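Long-range contact in Hia (Haemophilus influenzae, PDB 1S7M), which probably mediates adhesion of the bacterium to host cells as a homotrimeric autotransporter of the outer membrane, this piece being the binding-domain fragment HiaBD1: residues G83-D88 and R111-V116. Numbering follows the deposited sequence.
Sequences GLTNLD and RGLGWV
Leu84 reaches along the 111-116 backbone and divides its two methyls. CD2 lies against the backbone, 3.4 Å from Gly112 O and 4.0 Å from Gly114 CA, while CD1 goes on past Gly114 O to meet Val116 CG2 at 3.9 Å, the two branched side chains crossing at a slant. With its CG beside the backbone N and anti to the carbonyl carbon (chi1 -73°), Leu84 turns its end back toward 111-116. At Gly114 the backbone has no side chain, and Leu84 CD2 lies over its CA. The next residue supplies the one hydrogen bond across the contact: Thr85 N gives to Gly112 O at 2.8 Å, nearly straight at the hydrogen (165°) but arriving from above the carbonyl plane. Leu84 CA adds a CH...O contact to the same oxygen.

In this trimeric adhesin the contact ties segment 83-88, whose short strand 85-86 runs antiparallel to strand 56-57, to the link between helix 107-111 and strand 114-119 in the Trp-ring region. There Trp115 meets the Trp115 rings of both neighbouring subunits.

Thr85 OG1 lies 3.0 Å from Gly112 CA, close against bare backbone, and its hydrogen bond runs to Asp109 O at the helix. Leu113 starts off away from 83-88, yet its CD1 swings back to Thr85 CB at 3.9 Å. Asn135 of the second subunit bonds both Thr85 O and Gly114 N, bridging the two segments from outside.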
loop_
_atom_site.group_PDB
_atom_site.type_symbol
_atom_site.label_atom_id
_atom_site.label_comp_id
_atom_site.label_asym_id
_atom_site.label_seq_id
_atom_site.Cartn_x
_atom_site.Cartn_y
_atom_site.Cartn_z
ATOM N N GLY A 83 12.400 6.348 -7.230
ATOM C CA GLY A 83 11.209 6.902 -6.622
ATOM C C GLY A 83 10.265 5.873 -6.025
ATOM O O GLY A 83 9.391 6.232 -5.245
ATOM N N LEU A 84 10.415 4.601 -6.391
ATOM C CA LEU A 84 9.559 3.564 -5.799
ATOM C C LEU A 84 10.010 3.378 -4.355
ATOM O O LEU A 84 11.209 3.358 -4.086
ATOM C CB LEU A 84 9.715 2.229 -6.525
ATOM C CG LEU A 84 9.108 2.089 -7.918
ATOM C CD1 LEU A 84 9.276 0.653 -8.394
ATOM C CD2 LEU A 84 7.624 2.455 -7.850
ATOM N N THR A 85 9.059 3.222 -3.441
ATOM C CA THR A 85 9.368 3.019 -2.018
ATOM C C THR A 85 10.280 1.795 -1.798
ATOM O O THR A 85 10.088 0.744 -2.409
ATOM C CB THR A 85 8.067 2.839 -1.215
ATOM O OG1 THR A 85 7.206 3.963 -1.462
ATOM C CG2 THR A 85 8.348 2.734 0.271
ATOM N N ASN A 86 11.283 1.931 -0.936
ATOM C CA ASN A 86 12.193 0.804 -0.670
ATOM C C ASN A 86 11.790 0.226 0.665
ATOM O O ASN A 86 12.004 0.855 1.700
ATOM C CB ASN A 86 13.657 1.282 -0.625
ATOM C CG ASN A 86 14.634 0.174 -0.162
ATOM O OD1 ASN A 86 14.263 -0.991 -0.019
ATOM N ND2 ASN A 86 15.892 0.548 0.045
ATOM N N LEU A 87 11.187 -0.960 0.640
ATOM C CA LEU A 87 10.719 -1.594 1.863
ATOM C C LEU A 87 11.715 -2.516 2.515
ATOM O O LEU A 87 11.436 -3.048 3.582
ATOM C CB LEU A 87 9.443 -2.412 1.594
ATOM C CG LEU A 87 8.241 -1.617 1.068
ATOM C CD1 LEU A 87 7.129 -2.564 0.658
ATOM C CD2 LEU A 87 7.772 -0.657 2.154
ATOM N N ASP A 88 12.870 -2.714 1.890
ATOM C CA ASP A 88 13.833 -3.670 2.434
ATOM C C ASP A 88 15.220 -3.133 2.822
ATOM O O ASP A 88 16.183 -3.902 2.855
ATOM C CB ASP A 88 14.022 -4.823 1.431
ATOM C CG ASP A 88 12.699 -5.413 0.942
ATOM O OD1 ASP A 88 11.829 -5.723 1.786
ATOM O OD2 ASP A 88 12.538 -5.584 -0.290
ATOM N N ARG A 111 2.532 6.598 -1.758
ATOM C CA ARG A 111 2.739 7.275 -3.025
ATOM C C ARG A 111 3.881 6.656 -3.818
ATOM O O ARG A 111 3.907 6.722 -5.049
ATOM C CB ARG A 111 2.950 8.783 -2.786
ATOM C CG ARG A 111 1.615 9.542 -2.548
ATOM C CD ARG A 111 1.806 11.011 -2.170
ATOM N NE ARG A 111 0.508 11.660 -2.013
ATOM C CZ ARG A 111 0.248 12.626 -1.134
ATOM N NH1 ARG A 111 1.198 13.082 -0.333
ATOM N NH2 ARG A 111 -0.987 13.097 -1.011
ATOM N N GLY A 112 4.811 6.015 -3.118
ATOM C CA GLY A 112 5.893 5.369 -3.825
ATOM C C GLY A 112 5.659 3.889 -4.120
ATOM O O GLY A 112 6.524 3.246 -4.697
ATOM N N LEU A 113 4.506 3.328 -3.754
ATOM C CA LEU A 113 4.308 1.897 -4.018
ATOM C C LEU A 113 4.116 1.578 -5.491
ATOM O O LEU A 113 3.472 2.325 -6.213
ATOM C CB LEU A 113 3.110 1.360 -3.218
ATOM C CG LEU A 113 3.240 0.733 -1.823
ATOM C CD1 LEU A 113 4.601 0.972 -1.196
ATOM C CD2 LEU A 113 2.103 1.245 -0.934
ATOM N N GLY A 114 4.685 0.465 -5.945
ATOM C CA GLY A 114 4.499 0.095 -7.329
ATOM C C GLY A 114 5.371 -1.029 -7.832
ATOM O O GLY A 114 6.311 -1.476 -7.153
ATOM N N TRP A 115 5.038 -1.529 -9.008
ATOM C CA TRP A 115 5.844 -2.568 -9.599
ATOM C C TRP A 115 6.372 -2.044 -10.907
ATOM O O TRP A 115 5.960 -0.967 -11.378
ATOM C CB TRP A 115 5.074 -3.881 -9.804
ATOM C CG TRP A 115 3.731 -3.765 -10.469
ATOM C CD1 TRP A 115 2.572 -3.306 -9.906
ATOM C CD2 TRP A 115 3.405 -4.156 -11.814
ATOM N NE1 TRP A 115 1.538 -3.392 -10.823
ATOM C CE2 TRP A 115 2.019 -3.908 -11.996
ATOM C CE3 TRP A 115 4.149 -4.700 -12.880
ATOM C CZ2 TRP A 115 1.359 -4.185 -13.200
ATOM C CZ3 TRP A 115 3.501 -4.977 -14.078
ATOM C CH2 TRP A 115 2.110 -4.721 -14.231
ATOM N N VAL A 116 7.308 -2.778 -11.484
ATOM C CA VAL A 116 7.895 -2.367 -12.738
ATOM C C VAL A 116 7.442 -3.293 -13.834
ATOM O O VAL A 116 7.443 -4.514 -13.659
ATOM C CB VAL A 116 9.467 -2.390 -12.675
ATOM C CG1 VAL A 116 10.053 -2.105 -14.050
ATOM C CG2 VAL A 116 9.972 -1.383 -11.650
#